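Local coordinates for prolyl 4-hydroxylase alpha subunit Fe(2+) 2OG dioxygenase domain-containing protein (Burkholderia ambifaria, PDB 3W20), which probably catalyses the 2-oxoglutarate-dependent oxidation of N-substituted L-amino acids, as a dioxygenase of the double-stranded beta-helix fold with zinc bound in its metal site, at residues A[36-42]-A[235-241]; A[48-52]-A[255-259]. One frame throughout, in Å; residues are numbered along the deposited sequence.

Contact 1 of 2, residues A[36-42]-A[235-241]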
# COMPACT_ATOMS: atom_id res chain seq x y z
N ASP A 36 11.74 -18.47 26.35
CA ASP A 36 11.74 -18.59 24.93
C ASP A 36 10.30 -18.76 24.37
O ASP A 36 10.00 -18.33 23.28
CB ASP A 36 12.67 -19.73 24.57
CG ASP A 36 14.06 -19.49 25.10
OD1 ASP A 36 14.62 -18.45 24.73
OD2 ASP A 36 14.54 -20.22 26.01
N ALA A 37 9.46 -19.45 25.10
CA ALA A 37 8.05 -19.60 24.75
C ALA A 37 7.21 -19.70 25.98
O ALA A 37 7.66 -20.14 27.05
CB ALA A 37 7.81 -20.84 23.86
N ILE A 38 5.99 -19.27 25.85
CA ILE A 38 4.97 -19.33 26.93
C ILE A 38 3.68 -19.81 26.29
O ILE A 38 3.19 -19.28 25.25
CB ILE A 38 4.75 -17.99 27.60
CG1 ILE A 38 6.09 -17.50 28.21
CG2 ILE A 38 3.76 -18.15 28.81
CD1 ILE A 38 5.95 -16.16 28.98
N VAL A 39 3.10 -20.84 26.92
CA VAL A 39 1.80 -21.34 26.46
C VAL A 39 0.73 -21.11 27.52
O VAL A 39 0.91 -21.52 28.68
CB VAL A 39 1.87 -22.83 26.10
CG1 VAL A 39 0.46 -23.26 25.65
CG2 VAL A 39 2.86 -23.06 24.95
N MSE A 40 -0.37 -20.44 27.17
CA MSE A 40 -1.36 -19.99 28.17
C MSE A 40 -2.77 -20.50 27.82
O MSE A 40 -3.16 -20.55 26.68
CB MSE A 40 -1.44 -18.42 28.12
CG MSE A 40 -0.03 -17.81 28.21
SE MSE A 40 -0.23 -15.83 28.28
CE MSE A 40 -1.19 -15.71 29.97
N ASP A 41 -3.53 -20.90 28.85
CA ASP A 41 -4.88 -21.41 28.67
C ASP A 41 -5.83 -20.23 28.72
O ASP A 41 -6.18 -19.73 29.76
CB ASP A 41 -5.22 -22.39 29.79
CG ASP A 41 -4.43 -23.66 29.72
OD1 ASP A 41 -3.54 -23.82 28.87
OD2 ASP A 41 -4.70 -24.55 30.54
N ILE A 42 -6.24 -19.77 27.55
CA ILE A 42 -7.00 -18.54 27.43
C ILE A 42 -8.48 -18.82 27.29
O ILE A 42 -9.29 -18.21 28.01
CB ILE A 42 -6.55 -17.73 26.18
CG1 ILE A 42 -5.05 -17.36 26.29
CG2 ILE A 42 -7.43 -16.50 26.01
CD1 ILE A 42 -4.72 -16.67 27.62
N GLY A 235 -7.68 -23.59 22.53
CA GLY A 235 -7.95 -22.67 23.63
C GLY A 235 -6.62 -22.12 24.17
O GLY A 235 -6.61 -21.16 24.93
N GLN A 236 -5.51 -22.73 23.76
CA GLN A 236 -4.16 -22.26 24.22
C GLN A 236 -3.57 -21.17 23.30
O GLN A 236 -3.65 -21.27 22.09
CB GLN A 236 -3.16 -23.41 24.48
CG GLN A 236 -3.61 -24.40 25.56
CD GLN A 236 -2.53 -25.47 25.83
OE1 GLN A 236 -1.95 -26.03 24.91
NE2 GLN A 236 -2.24 -25.68 27.10
N LEU A 237 -2.96 -20.16 23.93
CA LEU A 237 -2.25 -19.09 23.20
C LEU A 237 -0.77 -19.42 23.38
O LEU A 237 -0.31 -19.57 24.50
CB LEU A 237 -2.52 -17.78 23.90
CG LEU A 237 -1.75 -16.56 23.34
CD1 LEU A 237 -2.09 -16.24 21.87
CD2 LEU A 237 -2.10 -15.37 24.26
N THR A 238 -0.05 -19.48 22.26
CA THR A 238 1.37 -19.72 22.31
C THR A 238 2.09 -18.39 21.96
O THR A 238 1.80 -17.84 20.89
CB THR A 238 1.71 -20.77 21.29
OG1 THR A 238 1.05 -21.98 21.70
CG2 THR A 238 3.21 -21.11 21.33
N LEU A 239 2.99 -17.94 22.83
CA LEU A 239 3.73 -16.69 22.65
C LEU A 239 5.21 -17.10 22.61
O LEU A 239 5.64 -17.95 23.46
CB LEU A 239 3.47 -15.79 23.79
CG LEU A 239 1.99 -15.39 24.00
CD1 LEU A 239 1.90 -14.74 25.36
CD2 LEU A 239 1.75 -14.37 22.90
N PHE A 240 5.95 -16.71 21.57
CA PHE A 240 7.30 -17.14 21.50
C PHE A 240 8.19 -16.15 20.80
O PHE A 240 7.71 -15.26 20.08
CB PHE A 240 7.44 -18.49 20.71
CG PHE A 240 6.98 -18.41 19.28
CD1 PHE A 240 7.90 -18.44 18.22
CD2 PHE A 240 5.61 -18.36 18.98
CE1 PHE A 240 7.44 -18.36 16.88
CE2 PHE A 240 5.15 -18.27 17.66
CZ PHE A 240 6.05 -18.30 16.61
N GLN A 241 9.51 -16.34 21.00
CA GLN A 241 10.46 -15.42 20.32
C GLN A 241 10.59 -15.86 18.87
O GLN A 241 11.20 -16.94 18.54
CB GLN A 241 11.81 -15.34 21.05
CG GLN A 241 11.66 -14.76 22.41
CD GLN A 241 13.02 -14.29 22.98
OE1 GLN A 241 13.81 -13.68 22.24
NE2 GLN A 241 13.30 -14.57 24.22

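Contact 2 of 2, residues A[48-52]-A[255-259]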
# COMPACT_ATOMS: atom_id res chain seq x y z
N ARG A 48 -14.48 -21.72 22.06
CA ARG A 48 -13.47 -21.59 21.01
C ARG A 48 -13.97 -21.12 19.69
O ARG A 48 -13.32 -20.32 19.04
CB ARG A 48 -12.70 -22.88 20.79
CG ARG A 48 -11.55 -23.02 21.78
CD ARG A 48 -11.82 -24.17 22.67
NE ARG A 48 -11.24 -24.04 23.99
CZ ARG A 48 -10.87 -25.11 24.65
NH1 ARG A 48 -11.02 -26.28 24.05
NH2 ARG A 48 -10.41 -25.05 25.88
N ASP A 49 -15.11 -21.68 19.27
CA ASP A 49 -15.75 -21.24 18.03
C ASP A 49 -16.06 -19.75 17.94
O ASP A 49 -15.87 -19.15 16.89
CB ASP A 49 -17.03 -22.08 17.78
CG ASP A 49 -16.73 -23.42 17.14
OD1 ASP A 49 -15.62 -23.60 16.61
OD2 ASP A 49 -17.61 -24.30 17.19
N ALA A 50 -16.49 -19.15 19.05
CA ALA A 50 -16.84 -17.73 19.10
C ALA A 50 -15.65 -16.82 18.72
O ALA A 50 -15.85 -15.75 18.14
CB ALA A 50 -17.41 -17.33 20.48
N TRP A 51 -14.41 -17.25 19.03
CA TRP A 51 -13.23 -16.45 18.71
C TRP A 51 -12.92 -16.47 17.24
O TRP A 51 -12.46 -15.46 16.67
CB TRP A 51 -12.06 -16.96 19.50
CG TRP A 51 -12.13 -16.56 20.91
CD1 TRP A 51 -13.03 -17.00 21.88
CD2 TRP A 51 -11.19 -15.69 21.59
NE1 TRP A 51 -12.71 -16.44 23.12
CE2 TRP A 51 -11.65 -15.60 22.99
CE3 TRP A 51 -10.09 -14.94 21.20
CZ2 TRP A 51 -10.99 -14.83 23.93
CZ3 TRP A 51 -9.44 -14.15 22.15
CH2 TRP A 51 -9.87 -14.11 23.49
N TRP A 52 -13.22 -17.59 16.58
CA TRP A 52 -13.03 -17.66 15.15
C TRP A 52 -14.09 -16.96 14.35
O TRP A 52 -13.82 -16.25 13.35
CB TRP A 52 -13.02 -19.12 14.75
CG TRP A 52 -12.77 -19.33 13.29
CD1 TRP A 52 -13.71 -19.38 12.25
CD2 TRP A 52 -11.49 -19.61 12.68
NE1 TRP A 52 -13.08 -19.61 11.05
CE2 TRP A 52 -11.75 -19.78 11.24
CE3 TRP A 52 -10.16 -19.68 13.14
CZ2 TRP A 52 -10.73 -20.04 10.34
CZ3 TRP A 52 -9.14 -19.95 12.21
CH2 TRP A 52 -9.42 -20.13 10.84
N ARG A 255 -6.19 -28.04 10.97
CA ARG A 255 -5.76 -27.30 12.17
C ARG A 255 -6.17 -25.84 11.91
O ARG A 255 -5.95 -25.33 10.82
CB ARG A 255 -4.23 -27.44 12.35
CG ARG A 255 -3.61 -26.80 13.60
CD ARG A 255 -2.11 -27.00 13.53
NE ARG A 255 -1.36 -26.28 14.58
CZ ARG A 255 -0.68 -25.13 14.41
NH1 ARG A 255 -0.57 -24.53 13.22
NH2 ARG A 255 -0.02 -24.62 15.46
N ARG A 256 -6.83 -25.20 12.88
CA ARG A 256 -7.09 -23.76 12.73
C ARG A 256 -6.45 -22.97 13.87
O ARG A 256 -6.57 -23.38 15.01
CB ARG A 256 -8.60 -23.52 12.70
CG ARG A 256 -9.19 -23.97 11.37
CD ARG A 256 -10.66 -23.68 11.31
NE ARG A 256 -11.39 -24.37 12.35
CZ ARG A 256 -12.40 -23.81 12.97
NH1 ARG A 256 -12.77 -22.58 12.63
NH2 ARG A 256 -13.03 -24.47 13.92
N THR A 257 -5.78 -21.86 13.51
CA THR A 257 -5.20 -20.92 14.50
C THR A 257 -5.51 -19.49 14.05
O THR A 257 -5.89 -19.26 12.87
CB THR A 257 -3.65 -21.07 14.64
OG1 THR A 257 -3.06 -20.62 13.44
CG2 THR A 257 -3.26 -22.55 14.86
N MSE A 258 -5.34 -18.52 14.96
CA MSE A 258 -5.43 -17.13 14.64
C MSE A 258 -4.13 -16.57 15.14
O MSE A 258 -3.76 -16.87 16.27
CB MSE A 258 -6.46 -16.72 15.77
CG MSE A 258 -7.26 -15.54 15.49
SE MSE A 258 -8.71 -15.86 16.83
CE MSE A 258 -9.61 -17.12 15.83
N GLY A 259 -3.43 -15.73 14.39
CA GLY A 259 -2.15 -15.20 14.99
C GLY A 259 -1.73 -13.79 14.55
O GLY A 259 -2.25 -13.19 13.62

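Contact 1 of 2, residues A[36-42]-A[235-241]
Asp41 and Gln236 meet on one face of an antiparallel strand pair, where Gln236 NE2 donates to Asp41 OD1 at 2.9 Å. The donor approaches OD1 on its syn side, 19° out of the carboxylate plane, while OD1 lies close to the amide plane. Gln236 runs extended beyond CG beside Asp41, the two pointing the same way; Gln236 OE1 turns to the backbone N of Gln233. Val39, on the same face, lays CG1 against this amide, 3.7 Å from Gln236 CD, and sets CG2 near Thr238 OG1; its chi1 of 179° directs one methyl to each neighbour. The other face is apolar. Met40 bends at chi3 (64°), and its selenium reaches Leu239 CD1 at 3.8 Å, two residues along the strand from its pair partner Leu237. Ile42 CG1 comes to 3.5 Å from Leu237 CB, and helix 23-31 packs on this side. Ile38 with Leu239 and Met40 with Leu237 are hydrogen-bonded pairs, each joined by two backbone bonds. Gln241 N to Asp36 O and Ile42 N to Gly235 O continue the bonding at the two ends. Phe240 CB touches Ala37 CB at 3.9 Å, but its ring leads away to His246, a zinc ligand, and meets it edge-to-face. The chemistry thus implies a regular backbone join of two strands, with an apolar face against helix 23-31 and a mixed face whose Phe240 ring reaches the metal site.

Contact 2 of 2, residues A[48-52]-A[255-259]
A short, weakly bonded helix, 48-52, lies against strand 255-259, which carries the 2-oxoglutarate-binding residues Arg255 and Thr257 in this double-stranded beta-helix enzyme. Trp52 and Arg256 bear most of the contact. Arg256 crosses one face of the indole: its CD lies 3.8 Å from the centroid of the six-membered ring, 15° off the normal, a CH-pi contact. A bend at chi3 (-60°) then brings the guanidinium over the five-membered ring, with CZ 4.4 Å from that centroid in a cation-pi interaction. The planes are 70° apart, so the guanidinium stands steeply on the ring, with NH1 down, 3.2 Å from Trp52 CD2. Asp49 OD1 lies at the guanidinium edge, 3.8 Å from Arg256 NH2, a long salt bridge, while Arg256 NE binds Gln185. Thr257 O sits at the indole edge, 3.4 Å from Trp52 CZ3. Met258 also bends at chi3, bringing CE to 3.5 Å from Trp52 CA and close to Trp51 O. The side chain of Thr257 starts away from the helix and touches Arg141 and Tyr143, which also bind 2-oxoglutarate. Such an arrangement, cosubstrate residues on one side of a strand and covering side chains on the other, fits the double-stranded beta-helix of 2-oxoglutarate dioxygenases.

In the fold
The centres of contacts 1 and 2 lie 14 Å apart, and both reach the same mixed sheet. Along the chain their segments alternate: strand 37-41 leads to helix 48-52, and strand 236-241 comes before strand 255-265, with the short strand 246-248 between them. Strand 178-185 pairs with both 236-241 and 255-265, standing between them in the sheet. The two contacts also touch directly, Gly235 CA lying 3.6 Å from Arg48 NE and Ile42 CG2 4.2 Å from Trp51 CH2. One N-terminal stretch therefore first extends the sheet beside strand 236-241, then crosses to cover strand 255-259, so it packs against strands close to the zinc and 2-oxoglutarate sites.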